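Local coordinates for Adenylate/guanylate cyclase/hydrolase, alpha/beta fold family (Ruegeria pomeroyi, PDB 3MR7), which is the cyclase homology domain of a larger protein that also carries an alpha/beta-hydrolase family domain, and probably acts as an adenylate cyclase, at residues A9-D14 with I98-G103; L40-I45 with D58-R63. One frame throughout, in Å; residues are numbered along the deposited sequence.

Contacts 1 and 2 both lie in the buried core of one cyclase domain and share one beta-sheet. Contact 1 is inside the sheet. It joins strand 4-15 to strand 96-107 through backbone hydrogen bonds. Contact 2 is between layers. It packs helix 27-47 on strand 59-64 through side chains, with no hydrogen bond across it. Strand 4-15 lies between strands 59-64 and 96-107 and pairs with both, so the contacts meet along it: Leu11 O and Ala62 N are 2.8 Å apart, a probable hydrogen bond. Their centres are about 10 Å apart. Both also reach the second subunit: Asp14, at the end of segment 9-14, hydrogen-bonds to its Ser19, and Met60 packs on its Leu21.

Contact 1 (A9-D14 with I98-G103); sequences AILAAD and IGINIG
This contact is an antiparallel strand pair in the central sheet of the cyclase homology domain. Leu11 faces Ile100 as a non-hydrogen-bonded pair, flanked by the hydrogen-bonded pairs Ile10 with Asn101 and Ala12 with Gly99. The strand directions differ by 164°. Each hydrogen-bonded pair has two backbone bonds. Ile10 N donates to Asn101 O at 3.1 Å, and Asn101 N returns a bond to Ile10 O at 2.9 Å. Ala12 N to Gly99 O and Gly99 N to Ala12 O repeat the pattern.

Ala9, Leu11, Ala13, Ile98, Ile100 and Ile102 point to one face of the sheet. Ile98 divides its branches between two neighbours there. Its CG1 lies beside the backbone N (chi1 -62°) and touches Ala13 CB at 3.8 Å. Its CG2 meets Leu11 CD1 at 3.6 Å, and these two side chains cross at a slant. Further along, Ile102 CG1 lies alongside Ala9, 3.8 Å from Ala9 CA. Helix 67-84 packs against the three isoleucines of this row.

Ile10, Ala12 and Asn101 point to the other face, under helix 115-126. The buried amide of Asn101 is held at both ends. Its OD1 is hydrogen-bonded to Ser135 OG and takes a weak bond from Ile102 N, while ND2 hydrogen-bonds to Ala116 O.

Strand 4-15 also pairs with strand 59-64 on its far edge. Strands 4-15 and 96-107 are the first and last strands of the beta-alpha-beta-beta-alpha-beta core, and their side-by-side antiparallel pairing is consistent with the ferredoxin-like core of class III nucleotidyl cyclases.

Contact 2 (L40-I45 with D58-R63); sequences LIDPAI and DGMLAR
Ile41 and Ile45 of helix 27-47 pack on Met60 and Ala62 of strand 59-64, a helix-on-sheet contact within the beta-alpha-beta-beta-alpha-beta core of the cyclase fold. The helix and strand segments run in nearly the same direction, at 18°, with their axes 11.1 Å apart. Side chains bridge that distance.

Met60, present as selenomethionine, reaches up from the strand. Its chain is extended at chi2, which carries SE toward the helix; the bend at chi3 (-82°) then turns CE toward Asp42. Ile41 meets the selenium with its CG2 branch at 4.3 Å. Ile45 approaches from one turn further along the helix. Its CG1 lies beside the backbone N and the chain is then straight (chi2 -176°), which carries CD1 down to the sheet. That methyl lies 4.2 Å from Met60 SE and 4.1 Å from Ala62 CB. The turn linking the two isoleucines is closed by Ile45 N to Ile41 O at 3.0 Å. The helix is kinked at Pro43, whose N has no bond to the turn before.

Helix 67-84 lies alongside, where Ile45 touches Cys73. Leu21 of the second subunit packs on Met60.

Asp42 marks the polar border of this packing. The CB of Asp42 does not point at the strand, but its carboxylate end comes nearer, and its side chain crosses that of Met60 at an angle. OD1 forms a salt bridge with Arg37 of the same helix. On the strand side, Met60 CE lies 4.0 Å from Asp42 OD1.

Contact 1 (A9-D14 with I98-G103)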
ATOM      1  N   ALA A   9      -0.044  10.642 -19.867  1.00 53.83           N
ATOM      2  CA  ALA A   9      -0.766   9.662 -19.096  1.00 50.45           C
ATOM      3  C   ALA A   9       0.265   8.792 -18.385  1.00 56.63           C
ATOM      4  O   ALA A   9       1.003   8.052 -19.012  1.00 70.03           O
ATOM      5  CB  ALA A   9      -1.622   8.826 -20.010  1.00 49.79           C
ATOM      6  N   ILE A  10       0.324   8.900 -17.073  1.00 51.51           N
ATOM      7  CA  ILE A  10       1.231   8.099 -16.283  1.00 54.36           C
ATOM      8  C   ILE A  10       0.469   6.942 -15.640  1.00 58.56           C
ATOM      9  O   ILE A  10      -0.658   7.111 -15.170  1.00 56.96           O
ATOM     10  CB  ILE A  10       1.878   8.937 -15.184  1.00 49.23           C
ATOM     11  CG1 ILE A  10       2.716  10.029 -15.805  1.00 48.50           C
ATOM     12  CG2 ILE A  10       2.759   8.095 -14.311  1.00 47.56           C
ATOM     13  CD1 ILE A  10       1.935  11.189 -16.190  1.00 43.56           C
ATOM     14  N   LEU A  11       1.119   5.780 -15.622  1.00 51.99           N
ATOM     15  CA  LEU A  11       0.597   4.547 -15.064  1.00 48.23           C
ATOM     16  C   LEU A  11       1.633   3.982 -14.090  1.00 47.39           C
ATOM     17  O   LEU A  11       2.769   3.759 -14.472  1.00 47.60           O
ATOM     18  CB  LEU A  11       0.283   3.570 -16.202  1.00 43.78           C
ATOM     19  CG  LEU A  11       0.296   2.039 -16.080  1.00 50.96           C
ATOM     20  CD1 LEU A  11       0.466   1.474 -14.668  1.00 45.85           C
ATOM     21  CD2 LEU A  11      -0.933   1.466 -16.741  1.00 45.83           C
ATOM     22  N   ALA A  12       1.245   3.796 -12.826  1.00 44.34           N
ATOM     23  CA  ALA A  12       2.101   3.148 -11.835  1.00 47.55           C
ATOM     24  C   ALA A  12       1.503   1.805 -11.440  1.00 42.19           C
ATOM     25  O   ALA A  12       0.287   1.680 -11.294  1.00 49.64           O
ATOM     26  CB  ALA A  12       2.288   4.042 -10.589  1.00 42.71           C
ATOM     27  N   ALA A  13       2.364   0.814 -11.239  1.00 40.97           N
ATOM     28  CA  ALA A  13       1.957  -0.530 -10.812  1.00 40.84           C
ATOM     29  C   ALA A  13       2.936  -1.196  -9.843  1.00 44.85           C
ATOM     30  O   ALA A  13       4.140  -1.015  -9.955  1.00 49.08           O
ATOM     31  CB  ALA A  13       1.725  -1.429 -12.034  1.00 31.77           C
ATOM     32  N   ASP A  14       2.407  -1.981  -8.911  1.00 49.12           N
ATOM     33  CA  ASP A  14       3.212  -2.725  -7.935  1.00 46.83           C
ATOM     34  C   ASP A  14       2.515  -4.053  -7.683  1.00 41.65           C
ATOM     35  O   ASP A  14       1.390  -4.263  -8.105  1.00 48.80           O
ATOM     36  CB  ASP A  14       3.296  -1.952  -6.621  1.00 49.78           C
ATOM     37  CG  ASP A  14       4.544  -2.286  -5.779  1.00 60.79           C
ATOM     38  OD1 ASP A  14       5.268  -3.306  -6.007  1.00 46.07           O
ATOM     39  OD2 ASP A  14       4.779  -1.481  -4.843  1.00 64.04           O
ATOM     40  N   ILE A  98      -2.826  -0.880  -9.526  1.00 46.23           N
ATOM     41  CA  ILE A  98      -2.482   0.058 -10.593  1.00 43.53           C
ATOM     42  C   ILE A  98      -3.117   1.396 -10.394  1.00 45.42           C
ATOM     43  O   ILE A  98      -4.280   1.479 -10.057  1.00 52.04           O
ATOM     44  CB  ILE A  98      -2.867  -0.462 -11.976  1.00 48.62           C
ATOM     45  CG1 ILE A  98      -2.094  -1.748 -12.286  1.00 44.08           C
ATOM     46  CG2 ILE A  98      -2.593   0.599 -13.032  1.00 51.62           C
ATOM     47  CD1 ILE A  98      -2.628  -2.530 -13.450  1.00 37.65           C
ATOM     48  N   GLY A  99      -2.316   2.438 -10.569  1.00 46.71           N
ATOM     49  CA  GLY A  99      -2.782   3.815 -10.562  1.00 47.16           C
ATOM     50  C   GLY A  99      -2.474   4.505 -11.885  1.00 49.80           C
ATOM     51  O   GLY A  99      -1.501   4.218 -12.566  1.00 51.81           O
ATOM     52  N   ILE A 100      -3.332   5.421 -12.274  1.00 54.57           N
ATOM     53  CA  ILE A 100      -3.153   6.124 -13.531  1.00 53.13           C
ATOM     54  C   ILE A 100      -3.537   7.560 -13.288  1.00 42.35           C
ATOM     55  O   ILE A 100      -4.522   7.804 -12.639  1.00 43.08           O
ATOM     56  CB  ILE A 100      -4.075   5.559 -14.600  1.00 56.98           C
ATOM     57  CG1 ILE A 100      -3.742   4.095 -14.831  1.00 48.13           C
ATOM     58  CG2 ILE A 100      -3.915   6.344 -15.882  1.00 64.67           C
ATOM     59  CD1 ILE A 100      -4.590   3.455 -15.847  1.00 47.81           C
ATOM     60  N   ASN A 101      -2.758   8.510 -13.786  1.00 42.62           N
ATOM     61  CA  ASN A 101      -3.089   9.919 -13.610  1.00 40.66           C
ATOM     62  C   ASN A 101      -2.711  10.701 -14.861  1.00 50.05           C
ATOM     63  O   ASN A 101      -2.149  10.140 -15.786  1.00 51.78           O
ATOM     64  CB  ASN A 101      -2.383  10.475 -12.378  1.00 38.13           C
ATOM     65  CG  ASN A 101      -2.704  11.934 -12.133  1.00 48.36           C
ATOM     66  OD1 ASN A 101      -3.828  12.376 -12.355  1.00 51.09           O
ATOM     67  ND2 ASN A 101      -1.716  12.693 -11.678  1.00 49.94           N
ATOM     68  N   ILE A 102      -3.023  11.989 -14.891  1.00 53.68           N
ATOM     69  CA  ILE A 102      -2.604  12.845 -15.992  1.00 45.91           C
ATOM     70  C   ILE A 102      -2.080  14.207 -15.514  1.00 52.35           C
ATOM     71  O   ILE A 102      -2.461  14.701 -14.450  1.00 48.20           O
ATOM     72  CB  ILE A 102      -3.730  12.979 -17.005  1.00 47.53           C
ATOM     73  CG1 ILE A 102      -3.711  11.782 -17.938  1.00 47.11           C
ATOM     74  CG2 ILE A 102      -3.583  14.233 -17.828  1.00 55.46           C
ATOM     75  CD1 ILE A 102      -5.025  11.579 -18.627  1.00 59.41           C
ATOM     76  N   GLY A 103      -1.167  14.800 -16.269  1.00 53.60           N
ATOM     77  CA  GLY A 103      -0.659  16.105 -15.902  1.00 57.46           C
ATOM     78  C   GLY A 103       0.361  16.626 -16.890  1.00 61.64           C
ATOM     79  O   GLY A 103       0.787  15.898 -17.782  1.00 61.43           O
TER

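Contact 2 (L40-I45 with D58-R63)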
ATOM      1  N   LEU A  40       2.613 -10.819 -20.032  1.00 45.34           N
ATOM      2  CA  LEU A  40       1.295 -10.198 -19.912  1.00 45.72           C
ATOM      3  C   LEU A  40       1.429  -8.698 -19.888  1.00 50.55           C
ATOM      4  O   LEU A  40       0.931  -8.008 -20.778  1.00 53.95           O
ATOM      5  CB  LEU A  40       0.643 -10.666 -18.637  1.00 58.79           C
ATOM      6  CG  LEU A  40      -0.856 -10.865 -18.581  1.00 82.80           C
ATOM      7  CD1 LEU A  40      -1.118 -11.956 -17.556  1.00 94.29           C
ATOM      8  CD2 LEU A  40      -1.576  -9.575 -18.204  1.00 85.20           C
ATOM      9  N   ILE A  41       2.136  -8.196 -18.883  1.00 48.37           N
ATOM     10  CA  ILE A  41       2.367  -6.763 -18.738  1.00 56.38           C
ATOM     11  C   ILE A  41       3.187  -6.107 -19.852  1.00 61.73           C
ATOM     12  O   ILE A  41       2.680  -5.297 -20.626  1.00 67.66           O
ATOM     13  CB  ILE A  41       3.107  -6.504 -17.475  1.00 57.46           C
ATOM     14  CG1 ILE A  41       2.242  -6.912 -16.300  1.00 54.65           C
ATOM     15  CG2 ILE A  41       3.498  -5.049 -17.408  1.00 57.05           C
ATOM     16  CD1 ILE A  41       2.951  -6.752 -14.968  1.00 55.58           C
ATOM     17  N   ASP A  42       4.464  -6.444 -19.915  1.00 56.55           N
ATOM     18  CA  ASP A  42       5.345  -5.828 -20.900  1.00 60.90           C
ATOM     19  C   ASP A  42       4.751  -5.801 -22.306  1.00 60.97           C
ATOM     20  O   ASP A  42       4.862  -4.803 -22.990  1.00 59.84           O
ATOM     21  CB  ASP A  42       6.741  -6.452 -20.878  1.00 57.08           C
ATOM     22  CG  ASP A  42       7.566  -6.008 -19.670  1.00 68.24           C
ATOM     23  OD1 ASP A  42       7.047  -5.215 -18.860  1.00 65.48           O
ATOM     24  OD2 ASP A  42       8.739  -6.440 -19.531  1.00 77.81           O
ATOM     25  N   PRO A  43       4.120  -6.897 -22.743  1.00 70.64           N
ATOM     26  CA  PRO A  43       3.388  -6.905 -24.021  1.00 68.74           C
ATOM     27  C   PRO A  43       2.192  -5.942 -24.122  1.00 66.89           C
ATOM     28  O   PRO A  43       2.111  -5.201 -25.097  1.00 71.17           O
ATOM     29  CB  PRO A  43       2.930  -8.356 -24.119  1.00 56.88           C
ATOM     30  CG  PRO A  43       4.072  -9.077 -23.533  1.00 55.68           C
ATOM     31  CD  PRO A  43       4.381  -8.273 -22.293  1.00 65.40           C
ATOM     32  N   ALA A  44       1.289  -5.951 -23.148  1.00 54.09           N
ATOM     33  CA  ALA A  44       0.107  -5.096 -23.187  1.00 54.63           C
ATOM     34  C   ALA A  44       0.507  -3.633 -23.284  1.00 57.92           C
ATOM     35  O   ALA A  44      -0.156  -2.832 -23.944  1.00 68.64           O
ATOM     36  CB  ALA A  44      -0.803  -5.338 -21.921  1.00 35.35           C
ATOM     37  N   ILE A  45       1.586  -3.289 -22.597  1.00 50.69           N
ATOM     38  CA  ILE A  45       2.073  -1.921 -22.562  1.00 52.18           C
ATOM     39  C   ILE A  45       2.616  -1.492 -23.918  1.00 61.08           C
ATOM     40  O   ILE A  45       2.292  -0.417 -24.407  1.00 70.73           O
ATOM     41  CB  ILE A  45       3.194  -1.752 -21.532  1.00 45.94           C
ATOM     42  CG1 ILE A  45       2.628  -1.731 -20.102  1.00 48.03           C
ATOM     43  CG2 ILE A  45       3.961  -0.503 -21.826  1.00 25.96           C
ATOM     44  CD1 ILE A  45       3.651  -1.479 -19.002  1.00 40.48           C
ATOM     45  N   ASP A  58       9.883   1.360  -5.750  1.00 51.79           N
ATOM     46  CA  ASP A  58       8.524   1.873  -5.624  1.00 56.90           C
ATOM     47  C   ASP A  58       7.608   1.138  -6.571  1.00 58.11           C
ATOM     48  O   ASP A  58       6.390   1.293  -6.515  1.00 59.44           O
ATOM     49  CB  ASP A  58       8.476   3.376  -5.964  1.00 67.66           C
ATOM     50  CG  ASP A  58       9.114   4.273  -4.873  1.00 86.03           C
ATOM     51  OD1 ASP A  58       9.134   3.864  -3.690  1.00 85.66           O
ATOM     52  OD2 ASP A  58       9.576   5.401  -5.205  1.00 90.30           O
ATOM     53  N   GLY A  59       8.192   0.344  -7.456  1.00 57.93           N
ATOM     54  CA  GLY A  59       7.409  -0.325  -8.473  1.00 53.86           C
ATOM     55  C   GLY A  59       7.707   0.233  -9.847  1.00 54.12           C
ATOM     56  O   GLY A  59       8.751   0.857 -10.053  1.00 60.58           O
HETATM   57  N   MSE A  60       6.798   0.010 -10.789  1.00 48.70           N
HETATM   58  CA  MSE A  60       7.047   0.410 -12.163  1.00 56.40           C
HETATM   59  C   MSE A  60       6.228   1.612 -12.625  1.00 58.68           C
HETATM   60  O   MSE A  60       5.149   1.881 -12.125  1.00 66.72           O
HETATM   61  CB  MSE A  60       6.837  -0.769 -13.092  1.00 58.71           C
HETATM   62  CG  MSE A  60       6.220  -0.384 -14.406  1.00 70.30           C
HETATM   63 SE   MSE A  60       5.695  -1.982 -15.367  0.74 86.42          SE
HETATM   64  CE  MSE A  60       7.446  -2.404 -16.108  1.00 88.06           C
ATOM     65  N   LEU A  61       6.755   2.327 -13.602  1.00 57.96           N
ATOM     66  CA  LEU A  61       6.163   3.576 -14.038  1.00 55.77           C
ATOM     67  C   LEU A  61       6.178   3.588 -15.543  1.00 55.64           C
ATOM     68  O   LEU A  61       7.224   3.407 -16.141  1.00 68.30           O
ATOM     69  CB  LEU A  61       7.028   4.706 -13.524  1.00 48.10           C
ATOM     70  CG  LEU A  61       6.457   6.089 -13.341  1.00 50.37           C
ATOM     71  CD1 LEU A  61       5.266   6.002 -12.480  1.00 44.50           C
ATOM     72  CD2 LEU A  61       7.521   6.890 -12.646  1.00 60.70           C
ATOM     73  N   ALA A  62       5.036   3.779 -16.179  1.00 49.34           N
ATOM     74  CA  ALA A  62       5.034   3.781 -17.638  1.00 51.69           C
ATOM     75  C   ALA A  62       4.224   4.947 -18.116  1.00 59.55           C
ATOM     76  O   ALA A  62       3.441   5.500 -17.365  1.00 53.50           O
ATOM     77  CB  ALA A  62       4.479   2.485 -18.198  1.00 39.75           C
ATOM     78  N   ARG A  63       4.401   5.326 -19.369  1.00 63.38           N
ATOM     79  CA  ARG A  63       3.662   6.466 -19.867  1.00 57.60           C
ATOM     80  C   ARG A  63       3.121   6.226 -21.245  1.00 50.44           C
ATOM     81  O   ARG A  63       3.683   5.473 -22.025  1.00 43.70           O
ATOM     82  CB  ARG A  63       4.525   7.717 -19.856  1.00 60.15           C
ATOM     83  CG  ARG A  63       5.564   7.754 -20.946  1.00 64.22           C
ATOM     84  CD  ARG A  63       6.595   8.799 -20.622  1.00 61.55           C
ATOM     85  NE  ARG A  63       7.764   8.632 -21.459  1.00 72.74           N
ATOM     86  CZ  ARG A  63       7.882   9.146 -22.677  1.00 74.50           C
ATOM     87  NH1 ARG A  63       6.900   9.867 -23.202  1.00 73.67           N
ATOM     88  NH2 ARG A  63       8.989   8.940 -23.364  1.00 69.84           N
TER